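Local coordinates for protein peptidase M28 (Shewanella amazonensis SB2B, PDB 3IIB) that probably hydrolyses dipeptides or trims peptides as a zinc-dependent M28-family carboxypeptidase that binds two zinc ions and assembles as a homodimer, at residues 125-129 with 130-134; 159-163 with 164-168; 406-409 with 410-413. One frame throughout, in Å; residues are numbered along the deposited sequence.

Interaction 1: 125-129 with 130-134; sequences GSLND and KIAFI
The backbone nitrogen of Lys-130 donates to the carbonyl oxygen of Leu-127, with Lys-130 N lying 2.8 Å from Leu-127 O and an N-H...O angle of 151°. This bond closes a type II beta turn from Leu-127 to Lys-130. Its third position, Asp-129, has a positive phi of 67°, as that turn type requires. A type I turn from Gly-125 to Asn-128 precedes and overlaps it, held by Asn-128 N to Gly-125 O at 3.2 Å, so the chain turns twice in succession. Ser-126 OG binds the carbonyl oxygen of Glu-123, just before the turns.

The double turn follows helix 116-120 and feeds strand 131-134, which lies between strands 106-113 and 168-172 and runs parallel to both in the mixed sheet. Backbone bonds of Ile-131 to Thr-109 and Val-111, and of Ala-132 to Gly-168, show that both edges of the strand are paired.

Two side chains meet beyond the turn: Leu-127 CD1 touches Ala-132 CB at 3.8 Å, a buried apolar contact made by one methyl branch of the leucine. A chi1 of -60°, with CG anti to the carbonyl carbon, carries CD1 over to the Ala-132 methyl. The leucine side chain also packs on Val-111 and Leu-119, joining the turn to the neighbouring strand and to helix 116-120.

Lys-130 uses the start of its chain instead. Its CB sits 3.4 Å from Leu-127 O, beside the turn bond, and its CG is 3.5 Å from Asn-128 O. Beyond CG the chain is extended, and its ammonium end leads away from the turn. The same side chain also packs on Val-111.

Interaction 2: 159-163 with 164-168; sequences VAAAE and KGAVG
Ala-161 O accepts two backbone hydrogen bonds at the end of helix 145-163, where the chain leaves through a Schellman motif. Gly-165 is the first residue to abandon helical angles, taking a positive phi. A CB there would collide with the carbonyl oxygen of Lys-164, which is why a glycine suits the position.

Among the polar contacts, Ala-166 N reaches Ala-161 O at 3.0 Å, the bond spanning the motif, while Lys-164 N reaches the same Ala-161 O, also at 3.0 Å. The two donors approach from opposite faces of the carbonyl plane, and the Lys-164 bond is the more bent (140° against 153°). Next to them Gly-165 N binds Ala-162 O at 2.9 Å. The Ala-166 and Gly-165 bonds, to Ala-161 O and Ala-162 O respectively, are the two backward bonds that define the Schellman motif.

The charged end of Lys-164 lies outside the motif: NZ donates to the carbonyl oxygens of Gln-120 and Ala-122, joining the helix terminus to the end of helix 116-120 and the loop beyond it. A bend at chi2 (-70°) directs the chain there, and on the way CG passes 3.3 Å from Ala-160 O.

The apolar contact is between two buried methyls, Ala-161 CB and Ala-166 CB, 3.6 Å apart. Ala-161 also packs on Leu-119 and Ala-166 on Leu-127. Ala-166 CB additionally lies 3.2 Å from Ala-161 O, the oxygen that its own backbone NH grips.

Interaction 3: 406-409 with 410-413; sequences DTLD and KINP
Lys-410 N closes a 3-10 turn by donating to Thr-407 O at 2.9 Å, in the loop that leads to helix 413-432. Its side chain curls back, bent at chi2 and chi4, so that NZ forms a salt bridge with Asp-409 OD2 at 2.9 Å, on the syn side and 16° out of the carboxylate plane. A weak bond joins NZ to Thr-407 OG1. That hydroxyl donates to Asp-409 OD1 at 2.7 Å, so both carboxylate oxygens are engaged, OD2 by two partners. NZ also binds Asn-405 OD1 and His-178 O of the second subunit, whose His-178 ND1 bonds to Asp-409 OD2, placing the cluster at the dimer interface. Replacing Asp-409 by an alanine is likely to leave the Lys-410 ammonium and His-178 of the second subunit without their carboxylate mate, and the Thr-407 hydroxyl with a weak bond to Asn-405 O.

Ile-411 N continues the turn to Leu-408 O at 3.0 Å, while its buried side chain packs on Ile-268 and Ala-272 of helix 267-285, whose Asp-269 binds zinc. A water donates to Leu-408 O and, at 2.6 Å, to Ile-411 O. Asn-412 is the N-cap of the next helix, its OD1 accepting from Ala-415 N.

All three interactions are local, each closing a turn within one continuous stretch, and along the chain they follow in series, with no nesting or crossing. Interaction 1 closes the turns leading into strand 131-134. Helix 145-163 then returns the chain to interaction 2, which ends that helix before strand 168-172, a beta-alpha-beta crossover between adjacent parallel strands. The first two touch, their centres 6 Å apart: Leu-127 N to Lys-164 O and Lys-130 O to Val-167 N, both 2.9 Å, are probable hydrogen bonds. Interaction 3 is remote, its centre about 38 Å from that of interaction 1, and ties the approach to helix 413-432 to helix 267-285 and the second subunit.

Interaction 1: 125-129 with 130-134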
loop_
_atom_site.group_PDB
_atom_site.type_symbol
_atom_site.label_atom_id
_atom_site.label_comp_id
_atom_site.label_asym_id
_atom_site.label_seq_id
_atom_site.Cartn_x
_atom_site.Cartn_y
_atom_site.Cartn_z
ATOM N N GLY A 125 4.875 34.200 -14.657
ATOM C CA GLY A 125 3.450 34.489 -14.692
ATOM C C GLY A 125 2.551 33.380 -15.200
ATOM O O GLY A 125 1.344 33.503 -15.118
ATOM N N SER A 126 3.127 32.321 -15.776
ATOM C CA SER A 126 2.335 31.306 -16.448
ATOM C C SER A 126 1.521 30.475 -15.462
ATOM O O SER A 126 0.499 29.904 -15.840
ATOM C CB SER A 126 3.199 30.391 -17.318
ATOM O OG SER A 126 4.166 29.680 -16.576
ATOM N N LEU A 127 1.946 30.427 -14.203
ATOM C CA LEU A 127 1.205 29.688 -13.192
ATOM C C LEU A 127 0.384 30.575 -12.267
ATOM O O LEU A 127 -0.173 30.080 -11.290
ATOM C CB LEU A 127 2.124 28.767 -12.408
ATOM C CG LEU A 127 2.820 27.725 -13.285
ATOM C CD1 LEU A 127 3.591 26.808 -12.425
ATOM C CD2 LEU A 127 1.855 26.913 -14.148
ATOM N N ASN A 128 0.233 31.867 -12.595
ATOM C CA ASN A 128 -0.636 32.705 -11.792
ATOM C C ASN A 128 -1.983 32.014 -11.510
ATOM O O ASN A 128 -2.623 31.476 -12.432
ATOM C CB ASN A 128 -0.884 34.057 -12.489
ATOM C CG ASN A 128 0.341 34.959 -12.466
ATOM O OD1 ASN A 128 1.372 34.594 -11.928
ATOM N ND2 ASN A 128 0.233 36.136 -13.071
ATOM N N ASP A 129 -2.397 32.012 -10.241
ATOM C CA ASP A 129 -3.694 31.439 -9.837
ATOM C C ASP A 129 -3.807 29.920 -10.002
ATOM O O ASP A 129 -4.880 29.352 -9.756
ATOM C CB ASP A 129 -4.837 32.102 -10.616
ATOM C CG ASP A 129 -4.750 33.613 -10.584
ATOM O OD1 ASP A 129 -4.635 34.159 -9.469
ATOM O OD2 ASP A 129 -4.771 34.239 -11.668
ATOM N N LYS A 130 -2.714 29.253 -10.356
ATOM C CA LYS A 130 -2.758 27.829 -10.650
ATOM C C LYS A 130 -1.882 27.021 -9.712
ATOM O O LYS A 130 -1.063 27.547 -8.976
ATOM C CB LYS A 130 -2.330 27.587 -12.099
ATOM C CG LYS A 130 -3.356 28.160 -13.108
ATOM C CD LYS A 130 -3.014 27.849 -14.544
ATOM C CE LYS A 130 -4.155 28.184 -15.471
ATOM N NZ LYS A 130 -3.728 28.064 -16.905
ATOM N N ILE A 131 -2.066 25.718 -9.763
ATOM C CA ILE A 131 -1.245 24.813 -8.968
ATOM C C ILE A 131 -0.324 24.049 -9.928
ATOM O O ILE A 131 -0.800 23.474 -10.906
ATOM C CB ILE A 131 -2.132 23.851 -8.178
ATOM C CG1 ILE A 131 -2.779 24.591 -6.974
ATOM C CG2 ILE A 131 -1.340 22.596 -7.661
ATOM C CD1 ILE A 131 -3.859 23.787 -6.220
ATOM N N ALA A 132 0.968 24.040 -9.634
ATOM C CA ALA A 132 1.915 23.249 -10.437
ATOM C C ALA A 132 1.758 21.785 -10.069
ATOM O O ALA A 132 1.538 21.482 -8.910
ATOM C CB ALA A 132 3.374 23.714 -10.206
ATOM N N PHE A 133 1.914 20.910 -11.065
ATOM C CA PHE A 133 1.945 19.451 -10.874
ATOM C C PHE A 133 3.205 18.913 -11.560
ATOM O O PHE A 133 3.303 18.915 -12.779
ATOM C CB PHE A 133 0.630 18.829 -11.405
ATOM C CG PHE A 133 0.636 17.318 -11.553
ATOM C CD1 PHE A 133 1.152 16.478 -10.547
ATOM C CD2 PHE A 133 0.151 16.736 -12.726
ATOM C CE1 PHE A 133 1.178 15.089 -10.720
ATOM C CE2 PHE A 133 0.141 15.370 -12.888
ATOM C CZ PHE A 133 0.673 14.541 -11.902
ATOM N N ILE A 134 4.184 18.469 -10.768
ATOM C CA ILE A 134 5.350 17.803 -11.303
ATOM C C ILE A 134 5.071 16.311 -11.310
ATOM O O ILE A 134 4.772 15.729 -10.256
ATOM C CB ILE A 134 6.629 18.050 -10.448
ATOM C CG1 ILE A 134 7.010 19.532 -10.404
ATOM C CG2 ILE A 134 7.812 17.129 -10.978
ATOM C CD1 ILE A 134 8.220 19.904 -9.474
#

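Interaction 2: 159-163 with 164-168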
loop_
_atom_site.group_PDB
_atom_site.type_symbol
_atom_site.label_atom_id
_atom_site.label_comp_id
_atom_site.label_asym_id
_atom_site.label_seq_id
_atom_site.Cartn_x
_atom_site.Cartn_y
_atom_site.Cartn_z
ATOM N N VAL A 159 9.434 26.231 -4.504
ATOM C CA VAL A 159 10.093 27.483 -4.850
ATOM C C VAL A 159 9.930 27.789 -6.347
ATOM O O VAL A 159 9.479 28.868 -6.734
ATOM C CB VAL A 159 11.553 27.486 -4.462
ATOM C CG1 VAL A 159 12.269 28.762 -5.045
ATOM C CG2 VAL A 159 11.702 27.415 -2.953
ATOM N N ALA A 160 10.266 26.816 -7.183
ATOM C CA ALA A 160 10.188 27.017 -8.632
ATOM C C ALA A 160 8.758 27.343 -9.085
ATOM O O ALA A 160 8.564 28.191 -9.952
ATOM C CB ALA A 160 10.729 25.771 -9.368
ATOM N N ALA A 161 7.763 26.690 -8.487
ATOM C CA ALA A 161 6.379 26.940 -8.841
ATOM C C ALA A 161 5.941 28.338 -8.410
ATOM O O ALA A 161 5.326 29.057 -9.174
ATOM C CB ALA A 161 5.466 25.890 -8.227
ATOM N N ALA A 162 6.274 28.735 -7.184
ATOM C CA ALA A 162 5.941 30.103 -6.703
ATOM C C ALA A 162 6.551 31.206 -7.561
ATOM O O ALA A 162 5.889 32.220 -7.821
ATOM C CB ALA A 162 6.334 30.313 -5.238
ATOM N N GLU A 163 7.765 30.986 -8.041
ATOM C CA GLU A 163 8.442 31.910 -8.954
ATOM C C GLU A 163 7.667 32.171 -10.221
ATOM O O GLU A 163 7.762 33.253 -10.789
ATOM C CB GLU A 163 9.870 31.429 -9.281
ATOM C CG GLU A 163 10.767 31.531 -8.085
ATOM C CD GLU A 163 12.171 31.013 -8.338
ATOM O OE1 GLU A 163 12.341 30.027 -9.103
ATOM O OE2 GLU A 163 13.109 31.594 -7.758
ATOM N N LYS A 164 6.856 31.194 -10.626
ATOM C CA LYS A 164 6.043 31.304 -11.839
ATOM C C LYS A 164 4.629 31.726 -11.569
ATOM O O LYS A 164 3.830 31.832 -12.507
ATOM C CB LYS A 164 6.031 29.982 -12.585
ATOM C CG LYS A 164 7.376 29.414 -12.762
ATOM C CD LYS A 164 8.239 30.189 -13.739
ATOM C CE LYS A 164 9.666 29.649 -13.739
ATOM N NZ LYS A 164 10.533 30.424 -14.665
ATOM N N GLY A 165 4.318 32.003 -10.299
ATOM C CA GLY A 165 3.011 32.499 -9.895
ATOM C C GLY A 165 2.080 31.483 -9.234
ATOM O O GLY A 165 0.993 31.847 -8.807
ATOM N N ALA A 166 2.519 30.225 -9.121
ATOM C CA ALA A 166 1.685 29.174 -8.583
ATOM C C ALA A 166 1.270 29.502 -7.164
ATOM O O ALA A 166 2.026 30.127 -6.421
ATOM C CB ALA A 166 2.397 27.798 -8.626
ATOM N N VAL A 167 0.045 29.103 -6.822
ATOM C CA VAL A 167 -0.481 29.272 -5.482
ATOM C C VAL A 167 -0.310 27.988 -4.684
ATOM O O VAL A 167 -0.685 27.947 -3.516
ATOM C CB VAL A 167 -1.958 29.684 -5.512
ATOM C CG1 VAL A 167 -2.086 31.082 -6.052
ATOM C CG2 VAL A 167 -2.817 28.699 -6.350
ATOM N N GLY A 168 0.219 26.949 -5.335
ATOM C CA GLY A 168 0.474 25.667 -4.699
ATOM C C GLY A 168 1.203 24.712 -5.614
ATOM O O GLY A 168 1.294 24.951 -6.814
#

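Interaction 3: 406-409 with 410-413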
loop_
_atom_site.group_PDB
_atom_site.type_symbol
_atom_site.label_atom_id
_atom_site.label_comp_id
_atom_site.label_asym_id
_atom_site.label_seq_id
_atom_site.Cartn_x
_atom_site.Cartn_y
_atom_site.Cartn_z
ATOM N N ASP A 406 5.997 2.415 5.686
ATOM C CA ASP A 406 7.327 2.113 6.260
ATOM C C ASP A 406 7.177 1.516 7.658
ATOM O O ASP A 406 7.264 2.224 8.689
ATOM C CB ASP A 406 8.236 3.338 6.268
ATOM C CG ASP A 406 9.614 3.000 6.785
ATOM O OD1 ASP A 406 9.822 1.785 7.004
ATOM O OD2 ASP A 406 10.473 3.898 6.943
ATOM N N THR A 407 6.916 0.214 7.657
ATOM C CA THR A 407 6.556 -0.525 8.863
ATOM C C THR A 407 7.432 -1.760 9.008
ATOM O O THR A 407 8.086 -2.195 8.056
ATOM C CB THR A 407 5.042 -0.926 8.864
ATOM O OG1 THR A 407 4.745 -1.712 7.719
ATOM C CG2 THR A 407 4.121 0.299 8.870
ATOM N N LEU A 408 7.388 -2.356 10.194
ATOM C CA LEU A 408 8.342 -3.399 10.573
ATOM C C LEU A 408 8.316 -4.568 9.616
ATOM O O LEU A 408 9.356 -5.193 9.328
ATOM C CB LEU A 408 8.046 -3.859 12.013
ATOM C CG LEU A 408 8.867 -5.030 12.588
ATOM C CD1 LEU A 408 10.338 -4.686 12.733
ATOM C CD2 LEU A 408 8.248 -5.471 13.902
ATOM N N ASP A 409 7.106 -4.914 9.178
ATOM C CA ASP A 409 6.902 -6.046 8.275
ATOM C C ASP A 409 7.550 -5.889 6.906
ATOM O O ASP A 409 7.548 -6.859 6.112
ATOM C CB ASP A 409 5.418 -6.277 8.116
ATOM C CG ASP A 409 4.677 -5.000 7.694
ATOM O OD1 ASP A 409 4.295 -4.212 8.607
ATOM O OD2 ASP A 409 4.602 -4.781 6.457
ATOM N N LYS A 410 8.054 -4.691 6.603
ATOM C CA LYS A 410 8.814 -4.472 5.386
ATOM C C LYS A 410 10.269 -4.957 5.463
ATOM O O LYS A 410 10.915 -5.045 4.436
ATOM C CB LYS A 410 8.768 -3.019 4.952
ATOM C CG LYS A 410 7.317 -2.453 4.744
ATOM C CD LYS A 410 6.393 -3.376 3.910
ATOM C CE LYS A 410 5.002 -2.755 3.696
ATOM N NZ LYS A 410 4.379 -2.326 4.983
ATOM N N ILE A 411 10.765 -5.233 6.661
ATOM C CA ILE A 411 12.150 -5.676 6.865
ATOM C C ILE A 411 12.208 -7.193 6.667
ATOM O O ILE A 411 11.436 -7.935 7.300
ATOM C CB ILE A 411 12.615 -5.305 8.290
ATOM C CG1 ILE A 411 12.768 -3.772 8.406
ATOM C CG2 ILE A 411 13.921 -6.024 8.706
ATOM C CD1 ILE A 411 13.144 -3.339 9.751
ATOM N N ASN A 412 13.094 -7.623 5.772
ATOM C CA ASN A 412 13.414 -9.013 5.579
ATOM C C ASN A 412 14.449 -9.361 6.628
ATOM O O ASN A 412 15.536 -8.790 6.591
ATOM C CB ASN A 412 14.009 -9.243 4.186
ATOM C CG ASN A 412 14.406 -10.688 3.942
ATOM O OD1 ASN A 412 15.213 -11.270 4.657
ATOM N ND2 ASN A 412 13.829 -11.283 2.917
ATOM N N PRO A 413 14.104 -10.224 7.580
ATOM C CA PRO A 413 15.020 -10.485 8.705
ATOM C C PRO A 413 16.351 -11.075 8.276
ATOM O O PRO A 413 17.365 -10.777 8.892
ATOM C CB PRO A 413 14.236 -11.484 9.591
ATOM C CG PRO A 413 12.779 -11.148 9.306
ATOM C CD PRO A 413 12.774 -10.840 7.806
HETATM O O HOH W 1 9.818 -8.117 9.315
#